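Local coordinates for protein esterase (Pseudomonas putida, PDB 1ZOI) that catalyses stereoselective ester hydrolysis as an alpha/beta hydrolase-fold esterase, of interest for the synthesis of D-beta-acetylthioisobutyric acid, at residues E210-I215 with V237-L242; R105-A108 with K114-K117; H48-V53 with D269-I274; T6-Q11 with M72-D77. One frame throughout, in Å; residues are numbered along the deposited sequence.

Contact 1: residues E210-I215 with V237-L242; sequences EDLKGI and VLSAKL. Unlike the reference sequence in segment 237-242: Val237 (reference Leu).
Leu242 lies at the centre of this contact, meeting Leu212 and Lys213 on the neighbouring helix. The chain can be followed outward from its CB. That atom faces its counterpart, with Leu242 CB 4.0 Å from Leu212 CB. At CG the chain forks. Leu242 CG lies anti to the carbonyl carbon (chi1 -74°), and the two methyls go to different neighbours. Leu242 CD1 meets Leu212 CD1 at 3.8 Å, methyl against methyl. Leu242 CD2 turns to the lysine and lies 3.6 Å from Lys213 CE. It is also 4.1 Å from Lys213 CG, so it rests on the aliphatic part of an extended chain rather than on the ammonium.

The segments lie on two short helices, 209-214 and 236-242. Helix 236-242 belongs to the beta-alpha-beta crossover between the parallel strands 219-224 and 246-251 of the alpha/beta hydrolase sheet, and helix 209-214 leads into the first of these strands. The segment axes approach to 9.1 Å at an angle of 45°.

Leu212 CD1 has a second neighbour, Ser239 OG, at 3.9 Å. This is packing against a methyl; the hydroxyl itself is hydrogen-bonded to Ser235 O, just before the helix begins. Leu212 also touches Val104 of helix 98-109, while Leu242 and Ser239 touch Pro126. Lys213 lies at the solvent-facing border.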
loop_
_atom_site.group_PDB
_atom_site.type_symbol
_atom_site.label_atom_id
_atom_site.label_comp_id
_atom_site.label_asym_id
_atom_site.label_seq_id
_atom_site.Cartn_x
_atom_site.Cartn_y
_atom_site.Cartn_z
ATOM N N GLU A 210 36.694 -8.460 1.481
ATOM C CA GLU A 210 37.486 -7.867 0.410
ATOM C C GLU A 210 37.083 -6.419 0.148
ATOM O O GLU A 210 37.942 -5.547 -0.011
ATOM C CB GLU A 210 37.337 -8.671 -0.885
ATOM C CG GLU A 210 38.201 -8.146 -2.027
ATOM C CD GLU A 210 37.891 -8.809 -3.360
ATOM O OE1 GLU A 210 38.546 -8.457 -4.364
ATOM O OE2 GLU A 210 36.994 -9.678 -3.403
ATOM N N ASP A 211 35.777 -6.163 0.106
ATOM C CA ASP A 211 35.285 -4.812 -0.153
ATOM C C ASP A 211 35.738 -3.847 0.935
ATOM O O ASP A 211 36.200 -2.745 0.649
ATOM C CB ASP A 211 33.751 -4.771 -0.217
ATOM C CG ASP A 211 33.165 -5.712 -1.257
ATOM O OD1 ASP A 211 33.832 -6.014 -2.273
ATOM O OD2 ASP A 211 32.008 -6.134 -1.057
ATOM N N LEU A 212 35.593 -4.273 2.183
ATOM C CA LEU A 212 35.955 -3.452 3.330
ATOM C C LEU A 212 37.418 -3.040 3.338
ATOM O O LEU A 212 37.738 -1.873 3.566
ATOM C CB LEU A 212 35.625 -4.193 4.626
ATOM C CG LEU A 212 34.148 -4.489 4.910
ATOM C CD1 LEU A 212 34.046 -5.303 6.183
ATOM C CD2 LEU A 212 33.364 -3.186 5.040
ATOM N N LYS A 213 38.307 -3.994 3.076
ATOM C CA LYS A 213 39.740 -3.702 3.073
ATOM C C LYS A 213 40.154 -2.701 1.998
ATOM O O LYS A 213 41.210 -2.065 2.106
ATOM C CB LYS A 213 40.541 -4.993 2.885
ATOM C CG LYS A 213 40.446 -5.961 4.047
ATOM C CD LYS A 213 41.185 -7.252 3.731
ATOM C CE LYS A 213 41.041 -8.266 4.856
ATOM N NZ LYS A 213 41.592 -9.599 4.467
ATOM N N GLY A 214 39.327 -2.556 0.967
ATOM C CA GLY A 214 39.653 -1.646 -0.118
ATOM C C GLY A 214 39.070 -0.246 -0.052
ATOM O O GLY A 214 39.439 0.615 -0.851
ATOM N N ILE A 215 38.161 -0.011 0.887
ATOM C CA ILE A 215 37.532 1.299 1.029
ATOM C C ILE A 215 38.430 2.240 1.822
ATOM O O ILE A 215 38.657 2.029 3.008
ATOM C CB ILE A 215 36.168 1.173 1.734
ATOM C CG1 ILE A 215 35.250 0.273 0.901
ATOM C CG2 ILE A 215 35.540 2.552 1.919
ATOM C CD1 ILE A 215 33.936 -0.074 1.575
ATOM N N VAL A 237 31.930 -4.629 15.062
ATOM C CA VAL A 237 33.252 -4.655 15.682
ATOM C C VAL A 237 34.327 -5.035 14.665
ATOM O O VAL A 237 35.371 -4.382 14.572
ATOM C CB VAL A 237 33.290 -5.658 16.854
ATOM C CG1 VAL A 237 34.707 -5.772 17.402
ATOM C CG2 VAL A 237 32.340 -5.204 17.951
ATOM N N LEU A 238 34.061 -6.089 13.900
ATOM C CA LEU A 238 35.003 -6.565 12.901
ATOM C C LEU A 238 35.080 -5.649 11.680
ATOM O O LEU A 238 36.158 -5.428 11.135
ATOM C CB LEU A 238 34.630 -7.988 12.469
ATOM C CG LEU A 238 34.499 -9.004 13.611
ATOM C CD1 LEU A 238 34.209 -10.386 13.043
ATOM C CD2 LEU A 238 35.788 -9.033 14.424
ATOM N N SER A 239 33.941 -5.114 11.250
ATOM C CA SER A 239 33.931 -4.224 10.093
ATOM C C SER A 239 34.786 -2.984 10.332
ATOM O O SER A 239 35.549 -2.567 9.462
ATOM C CB SER A 239 32.499 -3.785 9.763
ATOM O OG SER A 239 31.725 -4.869 9.289
ATOM N N ALA A 240 34.657 -2.399 11.516
ATOM C CA ALA A 240 35.404 -1.190 11.853
ATOM C C ALA A 240 36.912 -1.384 11.754
ATOM O O ALA A 240 37.634 -0.478 11.327
ATOM C CB ALA A 240 35.028 -0.720 13.253
ATOM N N LYS A 241 37.381 -2.568 12.139
ATOM C CA LYS A 241 38.807 -2.879 12.100
ATOM C C LYS A 241 39.327 -3.134 10.689
ATOM O O LYS A 241 40.463 -2.785 10.371
ATOM C CB LYS A 241 39.102 -4.097 12.977
ATOM C CG LYS A 241 38.838 -3.874 14.453
ATOM C CD LYS A 241 39.174 -5.113 15.267
ATOM C CE LYS A 241 38.941 -4.881 16.751
ATOM N NZ LYS A 241 37.520 -4.544 17.045
ATOM N N LEU A 242 38.497 -3.742 9.844
ATOM C CA LEU A 242 38.886 -4.038 8.468
ATOM C C LEU A 242 38.981 -2.789 7.597
ATOM O O LEU A 242 39.798 -2.732 6.676
ATOM C CB LEU A 242 37.895 -5.026 7.841
ATOM C CG LEU A 242 38.004 -6.473 8.325
ATOM C CD1 LEU A 242 36.823 -7.296 7.812
ATOM C CD2 LEU A 242 39.320 -7.061 7.831
#

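Contact 2: residues R105-A108 with K114-K117; sequences RYMA and KVAK
Val115 pushes one methyl, CG2, against two side chains of the helix, Tyr106 and Met107. It meets them in different ways. To the tyrosine it comes at the ring edge, close to the ring plane. Val115 CG2 lies 4.1 Å from Tyr106 CE2, and the two side chains are inclined to each other. To the methionine it comes nearly at a right angle, with Val115 CG2 4.2 Å from Met107 CG. Here the methyl touches the root of the methionine chain.

The torsions of the two helix residues separate their side chains. Tyr106 has CG anti to its backbone N (chi1 173°), and this brings the ring edge to the valine although the CB itself does not aim there. Met107 takes the other position, with CG anti to the carbonyl carbon (chi1 -61°). Its chain runs straight on to the sulfur and bends only at the last torsion.

All three touching residues are buried, and the contact between them is wholly apolar. The polar end of the tyrosine is cared for separately, since Tyr106 OH is hydrogen-bonded to Asp113 OD1 in the connecting loop. The ring also meets the imidazoles of His110 and His93 at moderate plane angles.

The contact joins the end of helix 98-109 to the loop leading into strand 118-121, within a beta-alpha-beta crossover that starts at strand 92-96. Val115 also touches His93 of that strand, Lys117 pairs with it through the backbone, and Tyr106 reaches Val79 and Val83 of helix 72-86.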
loop_
_atom_site.group_PDB
_atom_site.type_symbol
_atom_site.label_atom_id
_atom_site.label_comp_id
_atom_site.label_asym_id
_atom_site.label_seq_id
_atom_site.Cartn_x
_atom_site.Cartn_y
_atom_site.Cartn_z
ATOM N N ARG A 105 29.393 -2.922 -1.034
ATOM C CA ARG A 105 29.582 -3.580 -2.325
ATOM C C ARG A 105 29.569 -2.530 -3.438
ATOM O O ARG A 105 30.306 -2.641 -4.416
ATOM C CB ARG A 105 28.491 -4.641 -2.553
ATOM C CG ARG A 105 28.581 -5.413 -3.882
ATOM C CD ARG A 105 29.960 -6.032 -4.132
ATOM N NE ARG A 105 30.427 -6.889 -3.045
ATOM C CZ ARG A 105 30.139 -8.181 -2.906
ATOM N NH1 ARG A 105 29.369 -8.809 -3.790
ATOM N NH2 ARG A 105 30.627 -8.853 -1.870
ATOM N N TYR A 106 28.744 -1.499 -3.280
ATOM C CA TYR A 106 28.676 -0.435 -4.276
ATOM C C TYR A 106 30.009 0.294 -4.390
ATOM O O TYR A 106 30.522 0.508 -5.491
ATOM C CB TYR A 106 27.599 0.587 -3.914
ATOM C CG TYR A 106 27.607 1.787 -4.832
ATOM C CD1 TYR A 106 27.256 1.658 -6.177
ATOM C CD2 TYR A 106 27.998 3.043 -4.370
ATOM C CE1 TYR A 106 27.297 2.746 -7.038
ATOM C CE2 TYR A 106 28.043 4.144 -5.225
ATOM C CZ TYR A 106 27.692 3.989 -6.558
ATOM O OH TYR A 106 27.725 5.066 -7.416
ATOM N N MET A 107 30.551 0.689 -3.244
ATOM C CA MET A 107 31.817 1.415 -3.192
ATOM C C MET A 107 32.971 0.579 -3.709
ATOM O O MET A 107 34.021 1.115 -4.079
ATOM C CB MET A 107 32.109 1.858 -1.760
ATOM C CG MET A 107 31.051 2.792 -1.188
ATOM S SD MET A 107 31.345 3.263 0.515
ATOM C CE MET A 107 31.152 1.717 1.339
ATOM N N ALA A 108 32.773 -0.735 -3.729
ATOM C CA ALA A 108 33.798 -1.651 -4.196
ATOM C C ALA A 108 33.740 -1.908 -5.705
ATOM O O ALA A 108 34.762 -1.816 -6.381
ATOM C CB ALA A 108 33.699 -2.966 -3.429
ATOM N N LYS A 114 33.480 8.498 -6.666
ATOM C CA LYS A 114 34.276 8.733 -5.472
ATOM C C LYS A 114 33.412 9.189 -4.304
ATOM O O LYS A 114 33.353 10.378 -3.990
ATOM C CB LYS A 114 35.356 9.779 -5.763
ATOM C CG LYS A 114 36.103 9.543 -7.067
ATOM C CD LYS A 114 36.786 8.181 -7.094
ATOM C CE LYS A 114 37.459 7.930 -8.440
ATOM N NZ LYS A 114 38.128 6.599 -8.505
ATOM N N VAL A 115 32.740 8.233 -3.670
ATOM C CA VAL A 115 31.889 8.526 -2.526
ATOM C C VAL A 115 32.689 9.298 -1.479
ATOM O O VAL A 115 33.823 8.937 -1.172
ATOM C CB VAL A 115 31.343 7.216 -1.914
ATOM C CG1 VAL A 115 30.606 7.498 -0.608
ATOM C CG2 VAL A 115 30.401 6.550 -2.911
ATOM N N ALA A 116 32.100 10.367 -0.943
ATOM C CA ALA A 116 32.778 11.187 0.062
ATOM C C ALA A 116 33.036 10.402 1.343
ATOM O O ALA A 116 34.184 10.229 1.757
ATOM C CB ALA A 116 31.948 12.429 0.368
ATOM N N LYS A 117 31.959 9.941 1.977
ATOM C CA LYS A 117 32.048 9.163 3.211
ATOM C C LYS A 117 30.903 8.160 3.237
ATOM O O LYS A 117 29.982 8.244 2.430
ATOM C CB LYS A 117 31.896 10.060 4.444
ATOM C CG LYS A 117 32.826 11.253 4.535
ATOM C CD LYS A 117 32.610 11.954 5.878
ATOM C CE LYS A 117 33.403 13.244 5.988
ATOM N NZ LYS A 117 34.863 13.016 5.816
#

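Contact 3: residues H48-V53 with D269-I274; sequences HGYRVV and DLLAFI
The helix-to-strand turn bearing His48 and Tyr50 receives Leu271 and Ile274 of the C-terminal helix 263-274. Leu271 straddles the two aromatic side chains. Its CG is anti to the backbone N (chi1 -179°), and the two methyls part from there. Leu271 CD2 is 3.4 Å from His48 CD2, a close carbon contact. Leu271 CD1 is 3.9 Å from Tyr50 CE2. The histidine and leucine side chains cross at about a right angle.

The turn ends helix 39-47 with a Schellman motif, in which Gly49 is the C-prime residue with positive phi and Tyr50 N reaches back to Phe45 O. The chain then enters strand 51-55, which lies between strands 11-17 and 24-28 of the alpha/beta hydrolase sheet.

One turn further along its helix, Ile274 runs past the tyrosine in the opposite direction. Ile274 CG2 lies 3.6 Å from Tyr50 OH and 4.1 Å from Tyr50 CZ. Both are packing contacts. The histidine ring is held from helix 39-47, where Phe44 stacks on it and Phe44 O is hydrogen-bonded to His48 ND1. Tyr50 and Ile274 both touch Ile25 of strand 24-28, and Leu271 touches Phe45.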
loop_
_atom_site.group_PDB
_atom_site.type_symbol
_atom_site.label_atom_id
_atom_site.label_comp_id
_atom_site.label_asym_id
_atom_site.label_seq_id
_atom_site.Cartn_x
_atom_site.Cartn_y
_atom_site.Cartn_z
ATOM N N HIS A 48 18.580 20.121 7.896
ATOM C CA HIS A 48 19.949 20.594 8.038
ATOM C C HIS A 48 20.604 20.978 6.718
ATOM O O HIS A 48 21.830 21.018 6.603
ATOM C CB HIS A 48 20.787 19.569 8.803
ATOM C CG HIS A 48 20.471 19.528 10.265
ATOM N ND1 HIS A 48 19.324 18.945 10.762
ATOM C CD2 HIS A 48 21.104 20.077 11.329
ATOM C CE1 HIS A 48 19.264 19.139 12.068
ATOM N NE2 HIS A 48 20.332 19.823 12.436
ATOM N N GLY A 49 19.769 21.262 5.722
ATOM C CA GLY A 49 20.260 21.703 4.429
ATOM C C GLY A 49 20.848 20.698 3.461
ATOM O O GLY A 49 21.631 21.075 2.592
ATOM N N TYR A 50 20.477 19.430 3.591
ATOM C CA TYR A 50 20.990 18.404 2.686
ATOM C C TYR A 50 19.929 18.001 1.672
ATOM O O TYR A 50 18.740 18.271 1.850
ATOM C CB TYR A 50 21.390 17.141 3.461
ATOM C CG TYR A 50 22.659 17.272 4.271
ATOM C CD1 TYR A 50 23.904 17.021 3.699
ATOM C CD2 TYR A 50 22.614 17.686 5.600
ATOM C CE1 TYR A 50 25.076 17.181 4.436
ATOM C CE2 TYR A 50 23.776 17.851 6.342
ATOM C CZ TYR A 50 24.999 17.601 5.753
ATOM O OH TYR A 50 26.148 17.799 6.483
ATOM N N ARG A 51 20.384 17.376 0.594
ATOM C CA ARG A 51 19.493 16.835 -0.421
ATOM C C ARG A 51 19.565 15.360 -0.047
ATOM O O ARG A 51 20.657 14.818 0.121
ATOM C CB ARG A 51 20.052 17.047 -1.828
ATOM C CG ARG A 51 19.275 16.309 -2.916
ATOM C CD ARG A 51 19.883 16.565 -4.293
ATOM N NE ARG A 51 19.296 15.722 -5.334
ATOM C CZ ARG A 51 19.698 15.721 -6.602
ATOM N NH1 ARG A 51 20.687 16.515 -6.980
ATOM N NH2 ARG A 51 19.114 14.928 -7.492
ATOM N N VAL A 52 18.415 14.712 0.105
ATOM C CA VAL A 52 18.416 13.312 0.495
ATOM C C VAL A 52 17.798 12.409 -0.554
ATOM O O VAL A 52 16.781 12.740 -1.155
ATOM C CB VAL A 52 17.694 13.122 1.852
ATOM C CG1 VAL A 52 18.433 13.920 2.929
ATOM C CG2 VAL A 52 16.248 13.579 1.757
ATOM N N VAL A 53 18.441 11.264 -0.768
ATOM C CA VAL A 53 17.989 10.287 -1.746
ATOM C C VAL A 53 17.853 8.912 -1.090
ATOM O O VAL A 53 18.698 8.503 -0.298
ATOM C CB VAL A 53 18.990 10.206 -2.925
ATOM C CG1 VAL A 53 18.618 9.076 -3.871
ATOM C CG2 VAL A 53 19.010 11.536 -3.670
ATOM N N ASP A 269 24.420 11.936 15.880
ATOM C CA ASP A 269 25.718 11.320 15.640
ATOM C C ASP A 269 26.031 11.214 14.148
ATOM O O ASP A 269 27.178 11.381 13.742
ATOM C CB ASP A 269 25.798 9.949 16.320
ATOM C CG ASP A 269 25.846 10.056 17.838
ATOM O OD1 ASP A 269 26.187 11.145 18.344
ATOM O OD2 ASP A 269 25.559 9.061 18.528
ATOM N N LEU A 270 25.015 10.950 13.330
ATOM C CA LEU A 270 25.227 10.882 11.885
ATOM C C LEU A 270 25.658 12.261 11.378
ATOM O O LEU A 270 26.591 12.383 10.582
ATOM C CB LEU A 270 23.944 10.465 11.159
ATOM C CG LEU A 270 23.524 8.996 11.150
ATOM C CD1 LEU A 270 22.108 8.880 10.588
ATOM C CD2 LEU A 270 24.501 8.180 10.316
ATOM N N LEU A 271 24.978 13.302 11.847
ATOM C CA LEU A 271 25.303 14.659 11.421
ATOM C C LEU A 271 26.722 15.047 11.828
ATOM O O LEU A 271 27.479 15.587 11.025
ATOM C CB LEU A 271 24.307 15.664 12.011
ATOM C CG LEU A 271 24.541 17.119 11.600
ATOM C CD1 LEU A 271 24.368 17.262 10.101
ATOM C CD2 LEU A 271 23.568 18.030 12.345
ATOM N N ALA A 272 27.082 14.760 13.075
ATOM C CA ALA A 272 28.412 15.098 13.570
ATOM C C ALA A 272 29.490 14.442 12.720
ATOM O O ALA A 272 30.476 15.077 12.346
ATOM C CB ALA A 272 28.554 14.664 15.020
ATOM N N PHE A 273 29.301 13.163 12.419
ATOM C CA PHE A 273 30.270 12.435 11.614
ATOM C C PHE A 273 30.345 12.973 10.191
ATOM O O PHE A 273 31.429 13.202 9.664
ATOM C CB PHE A 273 29.918 10.951 11.553
ATOM C CG PHE A 273 30.738 10.187 10.561
ATOM C CD1 PHE A 273 32.096 9.972 10.784
ATOM C CD2 PHE A 273 30.174 9.733 9.378
ATOM C CE1 PHE A 273 32.876 9.320 9.839
ATOM C CE2 PHE A 273 30.951 9.076 8.424
ATOM C CZ PHE A 273 32.300 8.872 8.656
ATOM N N ILE A 274 29.189 13.160 9.563
ATOM C CA ILE A 274 29.163 13.653 8.192
ATOM C C ILE A 274 29.868 15.000 8.016
ATOM O O ILE A 274 30.562 15.217 7.021
ATOM C CB ILE A 274 27.710 13.751 7.669
ATOM C CG1 ILE A 274 27.144 12.341 7.488
ATOM C CG2 ILE A 274 27.669 14.524 6.351
ATOM C CD1 ILE A 274 25.717 12.302 6.959
#

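Contact 4: residues T6-Q11 with M72-D77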
loop_
_atom_site.group_PDB
_atom_site.type_symbol
_atom_site.label_atom_id
_atom_site.label_comp_id
_atom_site.label_asym_id
_atom_site.label_seq_id
_atom_site.Cartn_x
_atom_site.Cartn_y
_atom_site.Cartn_z
ATOM N N THR A 6 17.003 0.062 -14.849
ATOM C CA THR A 6 18.356 -0.480 -14.796
ATOM C C THR A 6 18.742 -1.109 -16.127
ATOM O O THR A 6 17.903 -1.259 -17.020
ATOM C CB THR A 6 18.481 -1.567 -13.726
ATOM O OG1 THR A 6 17.622 -2.658 -14.071
ATOM C CG2 THR A 6 18.092 -1.027 -12.357
ATOM N N LYS A 7 20.015 -1.483 -16.244
ATOM C CA LYS A 7 20.532 -2.109 -17.457
ATOM C C LYS A 7 19.738 -3.370 -17.766
ATOM O O LYS A 7 19.454 -3.664 -18.928
ATOM C CB LYS A 7 22.000 -2.507 -17.284
ATOM C CG LYS A 7 22.913 -1.430 -16.732
ATOM C CD LYS A 7 24.304 -1.999 -16.459
ATOM C CE LYS A 7 24.238 -3.202 -15.517
ATOM N NZ LYS A 7 25.582 -3.766 -15.198
ATOM N N ASP A 8 19.389 -4.119 -16.722
ATOM C CA ASP A 8 18.644 -5.357 -16.906
ATOM C C ASP A 8 17.122 -5.236 -16.874
ATOM O O ASP A 8 16.422 -6.219 -16.627
ATOM C CB ASP A 8 19.118 -6.434 -15.912
ATOM C CG ASP A 8 19.310 -5.908 -14.495
ATOM O OD1 ASP A 8 19.562 -6.741 -13.596
ATOM O OD2 ASP A 8 19.227 -4.681 -14.278
ATOM N N GLY A 9 16.622 -4.031 -17.139
ATOM C CA GLY A 9 15.186 -3.796 -17.190
ATOM C C GLY A 9 14.368 -3.755 -15.909
ATOM O O GLY A 9 13.161 -3.989 -15.940
ATOM N N VAL A 10 15.002 -3.448 -14.786
ATOM C CA VAL A 10 14.279 -3.385 -13.522
ATOM C C VAL A 10 13.888 -1.943 -13.220
ATOM O O VAL A 10 14.666 -1.031 -13.461
ATOM C CB VAL A 10 15.151 -3.910 -12.365
ATOM C CG1 VAL A 10 14.397 -3.799 -11.041
ATOM C CG2 VAL A 10 15.556 -5.354 -12.639
ATOM N N GLN A 11 12.675 -1.736 -12.713
ATOM C CA GLN A 11 12.231 -0.392 -12.355
ATOM C C GLN A 11 12.559 -0.187 -10.885
ATOM O O GLN A 11 12.033 -0.897 -10.023
ATOM C CB GLN A 11 10.722 -0.231 -12.552
ATOM C CG GLN A 11 10.258 -0.247 -13.998
ATOM C CD GLN A 11 10.864 0.878 -14.813
ATOM O OE1 GLN A 11 11.790 0.664 -15.594
ATOM N NE2 GLN A 11 10.349 2.089 -14.625
ATOM N N MET A 72 24.038 -9.240 -3.859
ATOM C CA MET A 72 24.725 -7.986 -3.617
ATOM C C MET A 72 25.268 -7.276 -4.863
ATOM O O MET A 72 25.213 -6.049 -4.939
ATOM C CB MET A 72 25.845 -8.215 -2.596
ATOM C CG MET A 72 26.083 -7.052 -1.640
ATOM S SD MET A 72 24.678 -6.661 -0.539
ATOM C CE MET A 72 23.895 -5.437 -1.481
ATOM N N ASP A 73 25.785 -8.024 -5.836
ATOM C CA ASP A 73 26.310 -7.394 -7.048
ATOM C C ASP A 73 25.219 -6.631 -7.794
ATOM O O ASP A 73 25.439 -5.510 -8.259
ATOM C CB ASP A 73 26.935 -8.433 -7.988
ATOM C CG ASP A 73 28.253 -8.975 -7.473
ATOM O OD1 ASP A 73 28.913 -8.285 -6.668
ATOM O OD2 ASP A 73 28.642 -10.090 -7.889
ATOM N N HIS A 74 24.044 -7.245 -7.910
ATOM C CA HIS A 74 22.925 -6.606 -8.584
ATOM C C HIS A 74 22.426 -5.426 -7.755
ATOM O O HIS A 74 22.127 -4.366 -8.298
ATOM C CB HIS A 74 21.797 -7.620 -8.808
ATOM C CG HIS A 74 22.060 -8.581 -9.926
ATOM N ND1 HIS A 74 21.632 -8.358 -11.216
ATOM C CD2 HIS A 74 22.715 -9.765 -9.947
ATOM C CE1 HIS A 74 22.010 -9.365 -11.984
ATOM N NE2 HIS A 74 22.670 -10.232 -11.238
ATOM N N TYR A 75 22.346 -5.601 -6.435
ATOM C CA TYR A 75 21.883 -4.509 -5.589
ATOM C C TYR A 75 22.804 -3.311 -5.822
ATOM O O TYR A 75 22.346 -2.179 -5.932
ATOM C CB TYR A 75 21.932 -4.872 -4.099
ATOM C CG TYR A 75 21.068 -6.028 -3.634
ATOM C CD1 TYR A 75 19.923 -6.424 -4.332
ATOM C CD2 TYR A 75 21.369 -6.690 -2.445
ATOM C CE1 TYR A 75 19.102 -7.455 -3.842
ATOM C CE2 TYR A 75 20.567 -7.703 -1.950
ATOM C CZ TYR A 75 19.437 -8.083 -2.643
ATOM O OH TYR A 75 18.641 -9.069 -2.105
ATOM N N ALA A 76 24.105 -3.582 -5.913
ATOM C CA ALA A 76 25.102 -2.535 -6.125
ATOM C C ALA A 76 24.985 -1.894 -7.503
ATOM O O ALA A 76 25.127 -0.678 -7.645
ATOM C CB ALA A 76 26.496 -3.101 -5.923
ATOM N N ASP A 77 24.734 -2.703 -8.528
ATOM C CA ASP A 77 24.596 -2.134 -9.860
ATOM C C ASP A 77 23.328 -1.287 -9.929
ATOM O O ASP A 77 23.267 -0.301 -10.667
ATOM C CB ASP A 77 24.579 -3.236 -10.924
ATOM C CG ASP A 77 25.921 -3.942 -11.052
ATOM O OD1 ASP A 77 26.943 -3.380 -10.590
ATOM O OD2 ASP A 77 25.955 -5.054 -11.625
#
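Lys7 and Asp77 meet loosely at the surface, while the turn that carries Lys7 is tightly built. The salt bridge is long, with Lys7 NZ 3.8 Å from Asp77 OD2. The lysine chain bends at chi3 on its way to the carboxylate. Beside it, the carboxylate of Asp8 comes to the edge of the His74 ring, the two planes 23° apart.

The firm part lies within the segment 6-11. Thr6 to Gly9 form a type I turn whose last residue, Gly9, has positive phi, as in a G1 bulge, in the hairpin joining strands 3-5 and 11-17. Thr6 OG1 works in both directions. It donates to Asp8 OD2 at 2.6 Å, and it accepts from Val10 N at 2.8 Å with an angle of 154° at the hydrogen. Asp8 has CG between its backbone N and carbonyl carbon (chi1 44°), which curls the carboxylate back to the threonine. The backbone bond Gly9 N to Thr6 O, 3.1 Å, closes the turn.

Both acids have other partners. Asp8 OD1 is bridged to Arg58, and Asp77 OD1 is held by Arg109 and His110. Lys7 therefore probably adds a modest electrostatic pull between hairpin and helix 72-86, and may partly offset the like charges of Asp8 and Asp77.

Contacts 1, 2 and 4 form a connected row, with helix 98-109 in the middle. Arg105 of contact 2 links both neighbours by salt bridges: its NE is 2.7 Å from Asp211 OD2 of contact 1, and its NH1 is 3.0 Å from Asp73 OD1 of contact 4. Ile215 CD1 also packs on Met107 CE at 3.3 Å. Contact 3 joins through contact 2, where Lys117 CE lies 3.6 Å from Ile274 O. It stands apart from contact 4, their centres about 26 Å apart. In this family the nucleophile elbow follows the strand corresponding to 92-96, so helix 98-109, whose end lies in contact 2, probably starts at the active site.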